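Side-chain contacts in glycosyl hydrolases family 31 family protein (Aspergillus niger, PDB 6DRU), which releases alpha-xylose from the non-reducing terminal glucose of xyloglucan oligosaccharides, as a glycoside hydrolase of family 31: residues L10-G15 with I19-F24; G28-A33 with I47-I52; E43-Y48 with L215-I220. One frame throughout, in Å; residues are numbered along the deposited sequence.

How the interactions relate
The three interactions follow one mixed sheet of the N-terminal region strand by strand, and then the loop that lies over it. Interaction 1 is a beta hairpin, strand 10-14 with strand 17-23. Strand 17-23 then passes its edge to strand 28-35, with Gln22 O 2.7 Å from Arg30 N, and so leads to interaction 2, whose centre is about 13 Å from that of interaction 1. Interactions 2 and 3 have centres about 7 Å apart and share Ile47 and Tyr48; a salt bridge between Arg30 NH2 and Asp217 OD2, 2.8 Å, joins them. All three lie away from the xylose pocket and the active-site residues Asp395 and Asp487.

Interaction 1: residues L10-G15 with I19-F24; sequences LRIQHG and ILIQPF
Leu10 N donates to Ile21 O at 2.7 Å, and Leu10 O takes the return bond from Ile21 N, so this pair is closed from both sides. The same reciprocal pair of hydrogen bonds recurs two residues further on, where Ile12 N meets Ile19 O at 2.8 Å with an N-H...O angle of 174°. Between these two hydrogen-bonded pairs sits the non-hydrogen-bonded pair Arg11 and Leu20, whose CA atoms are 4.5 Å apart. This is the ladder of an antiparallel beta hairpin, strands 10-14 and 17-23.

Alternation sorts the side chains onto two faces. Leu10, Ile12, Ile19 and Ile21 share one. There Ile12 and Ile21 meet diagonally rather than directly across, their CD1 methyls 3.8 Å apart; each sends CG1 anti to its carbonyl carbon (chi1 of Ile12 -58°), and the two chains cross obliquely. Ile19 points CD1 the other way, along the ladder to the CB of His14 at 4.0 Å. Thr85 and Leu83 of strand 81-85 pack on this face. On the reverse face Leu20 turns its CD1 branch toward the partner strand, 3.7 Å from Leu10 O and close to the CB of Arg11.

Near the turn the polar ends find partners off the facing strand. Gln13 NE2 bonds to Gly15 O, while His14 engages Glu17 through ND1 and Ser417 of a neighbouring subunit through NE2, its ring also meeting Tyr414 of that subunit edge-to-face. The contact thus divides its labour: four backbone bonds satisfy the inward peptide groups of Leu10, Ile12, Ile19 and Ile21 and fix the register, and branched aliphatic side chains supply a water-poor face on which strand 81-85 packs.

Interaction 2: residues G28-A33 with I47-I52; sequences GFRVRA and IYDPPI
Ile47 lays its CD1 methyl over one face of the Arg30 guanidinium, 3.6 Å from CZ and displaced toward the rim, while the guanidinium of Arg32 covers the opposite face with its CZ. The planar group is therefore held between an aliphatic tip and a second arginine. Arg30 gets there by a fully stretched chain, CG anti to the backbone N (chi1 -177°) and extended on to NE, whereas Ile47 approaches it at a slant.

Asp49 comes in differently. Its carboxylate is turned 82° from the guanidinium and brings OD2 to the edge, near the guanidinium plane; OD2 is 4.2 Å from Arg30 NH1, opposite charges that fall short of a salt bridge. The firm partner of Arg30 is Asp217, which pairs with NH2, while Asp49 is fixed by the backbone N-H groups of His60 and Gly61. Two acidic groups near the two guanidinium groups, which lie face to face but offset, would be expected to ease their mutual repulsion; Gln22 and Gly61 accept from Arg32 NH2. What results is loop-over-sheet packing: the long connection after strand 28-35 returns across a face of the N-terminal beta sheet that characterises family 31 glycosidases.

Interaction 3: residues E43-Y48 with L215-I220; sequences EISFIY and LVDYVI
Leu215 sets its CD2 methyl against the Glu43 carboxylate, 4.2 Å from CD, while the oxygens of that group turn to other partners: Thr214 and the backbone N-H groups of Ser40 and Gly41. The contact belongs to the N-terminal beta sheet of this family 31 enzyme, where the irregular loop containing residues 43-48 runs beside strand 216-222. The two chains head in nearly the same direction, 5° apart, yet they do not extend the sheet. Their CA atoms stay far apart, from 7.7 Å between Glu43 and Leu215 to 9.0 Å between Ile47 and Val219, so side chains alone span the gap, and every second residue of each segment takes part.

The middle rung is polar. Ser45 OG and Asp217 OD2 face each other at 4.5 Å, too distant for a direct bond, and the amide of Asn192 fills the role of go-between: its ND2 donates to both, while its OD1 receives the backbone N-H of Phe46. Asp217 OD2 also takes the salt bridge from Arg30, so one carboxylate oxygen gathers a cation and an amide, which would be expected to favour its charged form. Ser45 OG also receives a weak bond from Ile47 N, long at 3.5 Å, within the loop.

The last rung is apolar. Val219 turns CG1 anti to its backbone N (chi1 180°), which leaves CG2 beside that N and aimed at the loop. Ile47 reaches out from the other side, and the two side chains meet tip to tip, with Ile47 CD1 3.8 Å from Val219 CG2.

Interaction 1: residues L10-G15 with I19-F24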
ATOM      1  N   LEU A  10      29.765  -9.855  16.267  1.00 63.82           N
ATOM      2  CA  LEU A  10      28.817 -10.806  16.828  1.00 52.87           C
ATOM      3  C   LEU A  10      27.558 -10.788  15.977  1.00 59.20           C
ATOM      4  O   LEU A  10      27.011  -9.719  15.694  1.00 65.09           O
ATOM      5  CB  LEU A  10      28.493 -10.467  18.288  1.00 50.07           C
ATOM      6  CG  LEU A  10      27.360 -11.234  18.967  1.00 57.17           C
ATOM      7  CD1 LEU A  10      27.800 -12.647  19.299  1.00 63.89           C
ATOM      8  CD2 LEU A  10      26.912 -10.505  20.224  1.00 49.14           C
ATOM      9  N   ARG A  11      27.105 -11.968  15.566  1.00 62.04           N
ATOM     10  CA  ARG A  11      25.911 -12.110  14.746  1.00 59.01           C
ATOM     11  C   ARG A  11      24.857 -12.851  15.553  1.00 60.66           C
ATOM     12  O   ARG A  11      25.049 -14.021  15.904  1.00 65.24           O
ATOM     13  CB  ARG A  11      26.216 -12.849  13.443  1.00 50.55           C
ATOM     14  CG  ARG A  11      24.970 -13.309  12.709  1.00 61.52           C
ATOM     15  CD  ARG A  11      25.296 -14.200  11.524  1.00 61.32           C
ATOM     16  NE  ARG A  11      24.104 -14.490  10.734  1.00 80.96           N
ATOM     17  CZ  ARG A  11      23.908 -14.071   9.487  1.00 90.05           C
ATOM     18  NH1 ARG A  11      24.835 -13.347   8.873  1.00 74.22           N
ATOM     19  NH2 ARG A  11      22.787 -14.383   8.850  1.00 86.09           N
ATOM     20  N   ILE A  12      23.750 -12.174  15.839  1.00 60.26           N
ATOM     21  CA  ILE A  12      22.683 -12.712  16.673  1.00 57.67           C
ATOM     22  C   ILE A  12      21.522 -13.114  15.778  1.00 61.43           C
ATOM     23  O   ILE A  12      21.099 -12.341  14.910  1.00 59.02           O
ATOM     24  CB  ILE A  12      22.229 -11.689  17.729  1.00 47.30           C
ATOM     25  CG1 ILE A  12      23.408 -11.264  18.605  1.00 44.66           C
ATOM     26  CG2 ILE A  12      21.110 -12.262  18.582  1.00 48.41           C
ATOM     27  CD1 ILE A  12      23.073 -10.152  19.569  1.00 43.53           C
ATOM     28  N   GLN A  13      21.010 -14.325  15.982  1.00 62.53           N
ATOM     29  CA  GLN A  13      19.817 -14.802  15.289  1.00 60.57           C
ATOM     30  C   GLN A  13      18.663 -14.755  16.285  1.00 66.84           C
ATOM     31  O   GLN A  13      18.481 -15.673  17.088  1.00 69.03           O
ATOM     32  CB  GLN A  13      20.032 -16.208  14.738  1.00 65.41           C
ATOM     33  CG  GLN A  13      18.940 -16.672  13.788  1.00 57.28           C
ATOM     34  CD  GLN A  13      18.830 -15.792  12.559  1.00 62.25           C
ATOM     35  OE1 GLN A  13      19.828 -15.509  11.892  1.00 60.82           O
ATOM     36  NE2 GLN A  13      17.616 -15.349  12.254  1.00 56.77           N
ATOM     37  N   HIS A  14      17.882 -13.681  16.229  1.00 55.33           N
ATOM     38  CA  HIS A  14      16.782 -13.442  17.160  1.00 53.76           C
ATOM     39  C   HIS A  14      15.477 -13.647  16.394  1.00 64.54           C
ATOM     40  O   HIS A  14      14.908 -12.704  15.847  1.00 70.23           O
ATOM     41  CB  HIS A  14      16.874 -12.041  17.752  1.00 51.23           C
ATOM     42  CG  HIS A  14      15.770 -11.714  18.707  1.00 60.92           C
ATOM     43  ND1 HIS A  14      15.046 -10.544  18.632  1.00 62.99           N
ATOM     44  CD2 HIS A  14      15.270 -12.400  19.763  1.00 59.20           C
ATOM     45  CE1 HIS A  14      14.147 -10.523  19.599  1.00 66.09           C
ATOM     46  NE2 HIS A  14      14.261 -11.638  20.300  1.00 55.06           N
ATOM     47  N   GLY A  15      14.998 -14.886  16.376  1.00 59.03           N
ATOM     48  CA  GLY A  15      13.849 -15.193  15.542  1.00 58.55           C
ATOM     49  C   GLY A  15      14.208 -15.004  14.081  1.00 61.99           C
ATOM     50  O   GLY A  15      15.244 -15.483  13.605  1.00 58.26           O
ATOM     51  N   ILE A  19      20.959  -9.596  13.733  1.00 57.97           N
ATOM     52  CA  ILE A  19      21.647  -8.393  14.192  1.00 61.18           C
ATOM     53  C   ILE A  19      23.144  -8.659  14.147  1.00 60.73           C
ATOM     54  O   ILE A  19      23.634  -9.601  14.783  1.00 66.41           O
ATOM     55  CB  ILE A  19      21.215  -7.975  15.607  1.00 49.78           C
ATOM     56  CG1 ILE A  19      19.697  -7.784  15.689  1.00 51.10           C
ATOM     57  CG2 ILE A  19      21.931  -6.699  16.017  1.00 48.76           C
ATOM     58  CD1 ILE A  19      18.957  -8.988  16.231  1.00 55.64           C
ATOM     59  N   LEU A  20      23.870  -7.832  13.396  1.00 48.20           N
ATOM     60  CA  LEU A  20      25.315  -7.958  13.239  1.00 52.30           C
ATOM     61  C   LEU A  20      25.979  -6.739  13.868  1.00 57.56           C
ATOM     62  O   LEU A  20      25.895  -5.631  13.326  1.00 59.10           O
ATOM     63  CB  LEU A  20      25.692  -8.095  11.766  1.00 49.80           C
ATOM     64  CG  LEU A  20      27.186  -8.104  11.442  1.00 51.81           C
ATOM     65  CD1 LEU A  20      27.862  -9.307  12.075  1.00 52.31           C
ATOM     66  CD2 LEU A  20      27.413  -8.087   9.937  1.00 46.72           C
ATOM     67  N   ILE A  21      26.633  -6.942  15.009  1.00 51.26           N
ATOM     68  CA  ILE A  21      27.333  -5.884  15.727  1.00 57.21           C
ATOM     69  C   ILE A  21      28.828  -6.099  15.536  1.00 59.36           C
ATOM     70  O   ILE A  21      29.351  -7.176  15.848  1.00 61.74           O
ATOM     71  CB  ILE A  21      26.967  -5.872  17.218  1.00 63.83           C
ATOM     72  CG1 ILE A  21      25.452  -5.965  17.398  1.00 57.96           C
ATOM     73  CG2 ILE A  21      27.504  -4.616  17.885  1.00 50.87           C
ATOM     74  CD1 ILE A  21      25.025  -7.070  18.339  1.00 48.64           C
ATOM     75  N   GLN A  22      29.516  -5.080  15.026  1.00 59.14           N
ATOM     76  CA  GLN A  22      30.947  -5.167  14.783  1.00 61.31           C
ATOM     77  C   GLN A  22      31.663  -3.976  15.403  1.00 66.77           C
ATOM     78  O   GLN A  22      31.134  -2.857  15.397  1.00 64.88           O
ATOM     79  CB  GLN A  22      31.252  -5.205  13.279  1.00 60.49           C
ATOM     80  CG  GLN A  22      30.419  -6.194  12.490  1.00 56.90           C
ATOM     81  CD  GLN A  22      30.556  -5.996  10.995  1.00 62.13           C
ATOM     82  OE1 GLN A  22      30.106  -4.989  10.447  1.00 60.13           O
ATOM     83  NE2 GLN A  22      31.186  -6.954  10.327  1.00 68.97           N
ATOM     84  N   PRO A  23      32.862  -4.181  15.946  1.00 70.00           N
ATOM     85  CA  PRO A  23      33.699  -3.034  16.308  1.00 61.06           C
ATOM     86  C   PRO A  23      34.066  -2.253  15.057  1.00 66.96           C
ATOM     87  O   PRO A  23      34.388  -2.830  14.016  1.00 66.79           O
ATOM     88  CB  PRO A  23      34.926  -3.679  16.961  1.00 57.29           C
ATOM     89  CG  PRO A  23      34.956  -5.072  16.417  1.00 62.85           C
ATOM     90  CD  PRO A  23      33.521  -5.465  16.235  1.00 69.01           C
ATOM     91  N   PHE A  24      33.998  -0.928  15.158  1.00 54.89           N
ATOM     92  CA  PHE A  24      34.150  -0.065  13.991  1.00 59.92           C
ATOM     93  C   PHE A  24      34.892   1.196  14.407  1.00 54.89           C
ATOM     94  O   PHE A  24      34.338   2.042  15.115  1.00 57.31           O
ATOM     95  CB  PHE A  24      32.788   0.272  13.385  1.00 65.93           C
ATOM     96  CG  PHE A  24      32.807   0.407  11.896  1.00 60.47           C
ATOM     97  CD1 PHE A  24      32.798  -0.716  11.089  1.00 56.62           C
ATOM     98  CD2 PHE A  24      32.834   1.655  11.300  1.00 62.61           C
ATOM     99  CE1 PHE A  24      32.818  -0.597   9.714  1.00 69.69           C
ATOM    100  CE2 PHE A  24      32.853   1.783   9.927  1.00 67.87           C
ATOM    101  CZ  PHE A  24      32.846   0.654   9.131  1.00 65.88           C
TER

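Interaction 2: residues G28-A33 with I47-I52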
ATOM      1  N   GLY A  28      34.191   2.552  18.803  1.00 58.55           N
ATOM      2  CA  GLY A  28      32.942   2.550  18.066  1.00 64.85           C
ATOM      3  C   GLY A  28      32.438   1.151  17.788  1.00 62.21           C
ATOM      4  O   GLY A  28      33.210   0.197  17.668  1.00 64.32           O
ATOM      5  N   PHE A  29      31.113   1.041  17.695  1.00 59.42           N
ATOM      6  CA  PHE A  29      30.437  -0.176  17.268  1.00 62.39           C
ATOM      7  C   PHE A  29      29.511   0.146  16.106  1.00 59.95           C
ATOM      8  O   PHE A  29      28.899   1.219  16.067  1.00 59.77           O
ATOM      9  CB  PHE A  29      29.636  -0.812  18.410  1.00 50.42           C
ATOM     10  CG  PHE A  29      30.463  -1.661  19.330  1.00 61.82           C
ATOM     11  CD1 PHE A  29      31.144  -2.765  18.846  1.00 62.55           C
ATOM     12  CD2 PHE A  29      30.554  -1.360  20.678  1.00 68.65           C
ATOM     13  CE1 PHE A  29      31.908  -3.552  19.691  1.00 61.61           C
ATOM     14  CE2 PHE A  29      31.314  -2.143  21.528  1.00 63.14           C
ATOM     15  CZ  PHE A  29      31.991  -3.241  21.032  1.00 60.86           C
ATOM     16  N   ARG A  30      29.418  -0.779  15.155  1.00 60.90           N
ATOM     17  CA  ARG A  30      28.487  -0.676  14.040  1.00 58.17           C
ATOM     18  C   ARG A  30      27.445  -1.778  14.159  1.00 59.54           C
ATOM     19  O   ARG A  30      27.794  -2.955  14.298  1.00 61.02           O
ATOM     20  CB  ARG A  30      29.213  -0.777  12.698  1.00 57.51           C
ATOM     21  CG  ARG A  30      28.289  -0.606  11.506  1.00 57.81           C
ATOM     22  CD  ARG A  30      29.009  -0.852  10.194  1.00 55.19           C
ATOM     23  NE  ARG A  30      28.205  -0.411   9.059  1.00 62.65           N
ATOM     24  CZ  ARG A  30      28.508  -0.654   7.789  1.00 67.22           C
ATOM     25  NH1 ARG A  30      29.601  -1.342   7.485  1.00 61.62           N
ATOM     26  NH2 ARG A  30      27.716  -0.211   6.822  1.00 60.62           N
ATOM     27  N   VAL A  31      26.171  -1.397  14.104  1.00 49.60           N
ATOM     28  CA  VAL A  31      25.059  -2.324  14.280  1.00 54.06           C
ATOM     29  C   VAL A  31      24.225  -2.334  13.008  1.00 53.47           C
ATOM     30  O   VAL A  31      23.851  -1.273  12.496  1.00 54.72           O
ATOM     31  CB  VAL A  31      24.195  -1.949  15.498  1.00 46.78           C
ATOM     32  CG1 VAL A  31      22.983  -2.861  15.591  1.00 46.07           C
ATOM     33  CG2 VAL A  31      25.015  -2.028  16.769  1.00 54.58           C
ATOM     34  N   ARG A  32      23.944  -3.532  12.499  1.00 50.64           N
ATOM     35  CA  ARG A  32      23.075  -3.722  11.347  1.00 61.02           C
ATOM     36  C   ARG A  32      22.069  -4.821  11.653  1.00 54.62           C
ATOM     37  O   ARG A  32      22.420  -5.846  12.245  1.00 58.22           O
ATOM     38  CB  ARG A  32      23.882  -4.063  10.087  1.00 45.92           C
ATOM     39  CG  ARG A  32      24.468  -2.838   9.403  1.00 53.57           C
ATOM     40  CD  ARG A  32      25.308  -3.199   8.190  1.00 55.44           C
ATOM     41  NE  ARG A  32      26.563  -3.841   8.564  1.00 58.31           N
ATOM     42  CZ  ARG A  32      27.537  -4.132   7.707  1.00 59.86           C
ATOM     43  NH1 ARG A  32      27.404  -3.833   6.422  1.00 55.00           N
ATOM     44  NH2 ARG A  32      28.646  -4.718   8.136  1.00 65.14           N
ATOM     45  N   ALA A  33      20.818  -4.601  11.254  1.00 46.87           N
ATOM     46  CA  ALA A  33      19.740  -5.535  11.536  1.00 54.73           C
ATOM     47  C   ALA A  33      18.794  -5.606  10.347  1.00 57.94           C
ATOM     48  O   ALA A  33      18.546  -4.597   9.682  1.00 57.72           O
ATOM     49  CB  ALA A  33      18.965  -5.128  12.799  1.00 50.74           C
ATOM     50  N   ILE A  47      29.157   5.896   5.443  1.00 56.14           N
ATOM     51  CA  ILE A  47      30.319   5.728   6.306  1.00 64.60           C
ATOM     52  C   ILE A  47      31.392   4.953   5.554  1.00 54.94           C
ATOM     53  O   ILE A  47      31.104   4.179   4.634  1.00 60.42           O
ATOM     54  CB  ILE A  47      29.959   5.023   7.631  1.00 59.68           C
ATOM     55  CG1 ILE A  47      29.512   3.585   7.369  1.00 55.84           C
ATOM     56  CG2 ILE A  47      28.880   5.798   8.371  1.00 53.53           C
ATOM     57  CD1 ILE A  47      29.419   2.743   8.622  1.00 67.61           C
ATOM     58  N   TYR A  48      32.643   5.174   5.953  1.00 58.36           N
ATOM     59  CA  TYR A  48      33.790   4.535   5.325  1.00 52.86           C
ATOM     60  C   TYR A  48      34.074   3.191   5.982  1.00 61.81           C
ATOM     61  O   TYR A  48      34.018   3.061   7.208  1.00 69.98           O
ATOM     62  CB  TYR A  48      35.027   5.432   5.424  1.00 58.93           C
ATOM     63  CG  TYR A  48      34.993   6.644   4.518  1.00 55.86           C
ATOM     64  CD1 TYR A  48      34.289   7.786   4.878  1.00 55.82           C
ATOM     65  CD2 TYR A  48      35.671   6.648   3.307  1.00 59.99           C
ATOM     66  CE1 TYR A  48      34.256   8.895   4.053  1.00 62.73           C
ATOM     67  CE2 TYR A  48      35.645   7.753   2.475  1.00 56.48           C
ATOM     68  CZ  TYR A  48      34.936   8.872   2.852  1.00 63.17           C
ATOM     69  OH  TYR A  48      34.908   9.974   2.027  1.00 64.43           O
ATOM     70  N   ASP A  49      34.385   2.194   5.160  1.00 66.22           N
ATOM     71  CA  ASP A  49      34.778   0.870   5.644  1.00 67.94           C
ATOM     72  C   ASP A  49      36.055   0.450   4.931  1.00 69.54           C
ATOM     73  O   ASP A  49      36.013   0.155   3.719  1.00 74.35           O
ATOM     74  CB  ASP A  49      33.671  -0.157   5.427  1.00 74.87           C
ATOM     75  CG  ASP A  49      33.968  -1.481   6.105  1.00 72.76           C
ATOM     76  OD1 ASP A  49      34.923  -1.537   6.908  1.00 71.55           O
ATOM     77  OD2 ASP A  49      33.243  -2.464   5.837  1.00 72.93           O
ATOM     78  N   PRO A  50      37.206   0.414   5.622  1.00 72.38           N
ATOM     79  CA  PRO A  50      37.332   0.756   7.041  1.00 62.92           C
ATOM     80  C   PRO A  50      37.281   2.263   7.254  1.00 58.69           C
ATOM     81  O   PRO A  50      37.409   3.001   6.277  1.00 68.95           O
ATOM     82  CB  PRO A  50      38.704   0.193   7.410  1.00 67.44           C
ATOM     83  CG  PRO A  50      39.487   0.313   6.151  1.00 67.92           C
ATOM     84  CD  PRO A  50      38.510   0.075   5.024  1.00 72.90           C
ATOM     85  N   PRO A  51      37.067   2.710   8.492  1.00 63.24           N
ATOM     86  CA  PRO A  51      37.085   4.151   8.758  1.00 62.98           C
ATOM     87  C   PRO A  51      38.389   4.780   8.295  1.00 63.94           C
ATOM     88  O   PRO A  51      39.434   4.125   8.240  1.00 62.76           O
ATOM     89  CB  PRO A  51      36.930   4.233  10.281  1.00 57.79           C
ATOM     90  CG  PRO A  51      36.196   2.989  10.641  1.00 61.84           C
ATOM     91  CD  PRO A  51      36.681   1.933   9.684  1.00 68.67           C
ATOM     92  N   ILE A  52      38.309   6.069   7.947  1.00 62.73           N
ATOM     93  CA  ILE A  52      39.474   6.822   7.484  1.00 60.23           C
ATOM     94  C   ILE A  52      40.624   6.696   8.470  1.00 66.71           C
ATOM     95  O   ILE A  52      41.800   6.740   8.086  1.00 65.98           O
ATOM     96  CB  ILE A  52      39.084   8.300   7.253  1.00 51.36           C
ATOM     97  CG1 ILE A  52      38.200   8.437   6.015  1.00 57.55           C
ATOM     98  CG2 ILE A  52      40.313   9.183   7.107  1.00 49.75           C
ATOM     99  CD1 ILE A  52      37.459   9.752   5.951  1.00 65.45           C
TER

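Interaction 3: residues E43-Y48 with L215-I220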
ATOM      1  N   GLU A  43      22.914  -1.543  -0.833  1.00 83.79           N
ATOM      2  CA  GLU A  43      22.378  -0.456  -0.028  1.00 78.60           C
ATOM      3  C   GLU A  43      23.340   0.726  -0.028  1.00 67.00           C
ATOM      4  O   GLU A  43      24.557   0.568  -0.164  1.00 70.35           O
ATOM      5  CB  GLU A  43      22.120  -0.924   1.405  1.00 60.32           C
ATOM      6  CG  GLU A  43      20.943  -1.880   1.559  1.00 75.38           C
ATOM      7  CD  GLU A  43      21.325  -3.332   1.337  1.00 89.69           C
ATOM      8  OE1 GLU A  43      22.535  -3.616   1.193  1.00 84.66           O
ATOM      9  OE2 GLU A  43      20.416  -4.191   1.310  1.00 77.00           O
ATOM     10  N   ILE A  44      22.782   1.921   0.135  1.00 60.93           N
ATOM     11  CA  ILE A  44      23.562   3.154   0.131  1.00 66.99           C
ATOM     12  C   ILE A  44      24.063   3.426   1.543  1.00 59.75           C
ATOM     13  O   ILE A  44      23.278   3.454   2.498  1.00 53.99           O
ATOM     14  CB  ILE A  44      22.736   4.337  -0.406  1.00 62.57           C
ATOM     15  CG1 ILE A  44      22.509   4.211  -1.918  1.00 44.30           C
ATOM     16  CG2 ILE A  44      23.410   5.659  -0.068  1.00 65.06           C
ATOM     17  CD1 ILE A  44      21.378   3.301  -2.317  1.00 65.44           C
ATOM     18  N   SER A  45      25.373   3.624   1.672  1.00 58.02           N
ATOM     19  CA  SER A  45      26.023   3.853   2.953  1.00 49.43           C
ATOM     20  C   SER A  45      26.834   5.135   2.874  1.00 52.54           C
ATOM     21  O   SER A  45      27.401   5.459   1.826  1.00 57.60           O
ATOM     22  CB  SER A  45      26.936   2.683   3.345  1.00 55.13           C
ATOM     23  OG  SER A  45      27.599   2.940   4.571  1.00 58.53           O
ATOM     24  N   PHE A  46      26.872   5.869   3.981  1.00 62.83           N
ATOM     25  CA  PHE A  46      27.575   7.141   4.050  1.00 56.79           C
ATOM     26  C   PHE A  46      28.803   7.078   4.946  1.00 53.12           C
ATOM     27  O   PHE A  46      29.436   8.112   5.185  1.00 62.98           O
ATOM     28  CB  PHE A  46      26.620   8.239   4.524  1.00 55.95           C
ATOM     29  CG  PHE A  46      25.452   8.458   3.604  1.00 57.39           C
ATOM     30  CD1 PHE A  46      25.576   9.265   2.484  1.00 60.32           C
ATOM     31  CD2 PHE A  46      24.232   7.848   3.853  1.00 58.74           C
ATOM     32  CE1 PHE A  46      24.504   9.465   1.629  1.00 62.73           C
ATOM     33  CE2 PHE A  46      23.154   8.043   3.003  1.00 59.39           C
ATOM     34  CZ  PHE A  46      23.291   8.852   1.891  1.00 63.51           C
ATOM     35  N   ILE A  47      29.157   5.896   5.443  1.00 56.14           N
ATOM     36  CA  ILE A  47      30.319   5.728   6.306  1.00 64.60           C
ATOM     37  C   ILE A  47      31.392   4.953   5.554  1.00 54.94           C
ATOM     38  O   ILE A  47      31.104   4.179   4.634  1.00 60.42           O
ATOM     39  CB  ILE A  47      29.959   5.023   7.631  1.00 59.68           C
ATOM     40  CG1 ILE A  47      29.512   3.585   7.369  1.00 55.84           C
ATOM     41  CG2 ILE A  47      28.880   5.798   8.371  1.00 53.53           C
ATOM     42  CD1 ILE A  47      29.419   2.743   8.622  1.00 67.61           C
ATOM     43  N   TYR A  48      32.643   5.174   5.953  1.00 58.36           N
ATOM     44  CA  TYR A  48      33.790   4.535   5.325  1.00 52.86           C
ATOM     45  C   TYR A  48      34.074   3.191   5.982  1.00 61.81           C
ATOM     46  O   TYR A  48      34.018   3.061   7.208  1.00 69.98           O
ATOM     47  CB  TYR A  48      35.027   5.432   5.424  1.00 58.93           C
ATOM     48  CG  TYR A  48      34.993   6.644   4.518  1.00 55.86           C
ATOM     49  CD1 TYR A  48      34.289   7.786   4.878  1.00 55.82           C
ATOM     50  CD2 TYR A  48      35.671   6.648   3.307  1.00 59.99           C
ATOM     51  CE1 TYR A  48      34.256   8.895   4.053  1.00 62.73           C
ATOM     52  CE2 TYR A  48      35.645   7.753   2.475  1.00 56.48           C
ATOM     53  CZ  TYR A  48      34.936   8.872   2.852  1.00 63.17           C
ATOM     54  OH  TYR A  48      34.908   9.974   2.027  1.00 64.43           O
ATOM     55  N   LEU A 215      17.347  -2.683   5.174  1.00 60.82           N
ATOM     56  CA  LEU A 215      18.411  -2.882   6.149  1.00 62.59           C
ATOM     57  C   LEU A 215      18.557  -1.660   7.047  1.00 61.85           C
ATOM     58  O   LEU A 215      18.613  -0.527   6.557  1.00 59.61           O
ATOM     59  CB  LEU A 215      19.737  -3.171   5.442  1.00 58.76           C
ATOM     60  CG  LEU A 215      20.988  -3.162   6.324  1.00 54.24           C
ATOM     61  CD1 LEU A 215      20.920  -4.272   7.357  1.00 55.55           C
ATOM     62  CD2 LEU A 215      22.247  -3.280   5.481  1.00 65.03           C
ATOM     63  N   VAL A 216      18.625  -1.879   8.359  1.00 52.23           N
ATOM     64  CA  VAL A 216      18.870  -0.819   9.331  1.00 50.95           C
ATOM     65  C   VAL A 216      20.354  -0.816   9.669  1.00 58.82           C
ATOM     66  O   VAL A 216      20.973  -1.879   9.805  1.00 58.40           O
ATOM     67  CB  VAL A 216      18.008  -1.010  10.594  1.00 51.20           C
ATOM     68  CG1 VAL A 216      18.220   0.136  11.565  1.00 54.68           C
ATOM     69  CG2 VAL A 216      16.542  -1.118  10.217  1.00 54.35           C
ATOM     70  N   ASP A 217      20.930   0.378   9.804  1.00 52.84           N
ATOM     71  CA  ASP A 217      22.374   0.517   9.974  1.00 61.61           C
ATOM     72  C   ASP A 217      22.660   1.773  10.782  1.00 61.43           C
ATOM     73  O   ASP A 217      22.262   2.872  10.382  1.00 57.76           O
ATOM     74  CB  ASP A 217      23.070   0.575   8.608  1.00 56.81           C
ATOM     75  CG  ASP A 217      24.586   0.572   8.712  1.00 68.94           C
ATOM     76  OD1 ASP A 217      25.118   0.403   9.830  1.00 70.42           O
ATOM     77  OD2 ASP A 217      25.248   0.728   7.664  1.00 66.78           O
ATOM     78  N   TYR A 218      23.346   1.615  11.915  1.00 53.52           N
ATOM     79  CA  TYR A 218      23.766   2.766  12.701  1.00 59.28           C
ATOM     80  C   TYR A 218      25.112   2.481  13.352  1.00 54.21           C
ATOM     81  O   TYR A 218      25.533   1.328  13.481  1.00 50.46           O
ATOM     82  CB  TYR A 218      22.719   3.155  13.757  1.00 53.50           C
ATOM     83  CG  TYR A 218      22.472   2.141  14.856  1.00 56.91           C
ATOM     84  CD1 TYR A 218      23.268   2.112  15.996  1.00 50.50           C
ATOM     85  CD2 TYR A 218      21.420   1.239  14.773  1.00 60.88           C
ATOM     86  CE1 TYR A 218      23.038   1.199  17.009  1.00 44.32           C
ATOM     87  CE2 TYR A 218      21.180   0.323  15.784  1.00 58.03           C
ATOM     88  CZ  TYR A 218      21.992   0.310  16.899  1.00 49.94           C
ATOM     89  OH  TYR A 218      21.760  -0.600  17.906  1.00 49.30           O
ATOM     90  N   VAL A 219      25.786   3.559  13.756  1.00 50.28           N
ATOM     91  CA  VAL A 219      27.100   3.504  14.386  1.00 56.73           C
ATOM     92  C   VAL A 219      27.067   4.373  15.635  1.00 55.21           C
ATOM     93  O   VAL A 219      26.537   5.489  15.609  1.00 55.26           O
ATOM     94  CB  VAL A 219      28.218   3.979  13.431  1.00 46.18           C
ATOM     95  CG1 VAL A 219      29.573   3.916  14.117  1.00 46.56           C
ATOM     96  CG2 VAL A 219      28.231   3.148  12.159  1.00 52.49           C
ATOM     97  N   ILE A 220      27.622   3.859  16.732  1.00 54.07           N
ATOM     98  CA  ILE A 220      27.724   4.598  17.987  1.00 59.39           C
ATOM     99  C   ILE A 220      29.187   4.631  18.406  1.00 59.53           C
ATOM    100  O   ILE A 220      29.871   3.599  18.381  1.00 57.79           O
ATOM    101  CB  ILE A 220      26.834   3.985  19.086  1.00 43.56           C
ATOM    102  CG1 ILE A 220      26.956   4.781  20.387  1.00 46.70           C
ATOM    103  CG2 ILE A 220      27.164   2.516  19.313  1.00 43.78           C
ATOM    104  CD1 ILE A 220      25.969   4.360  21.453  1.00 56.32           C
TER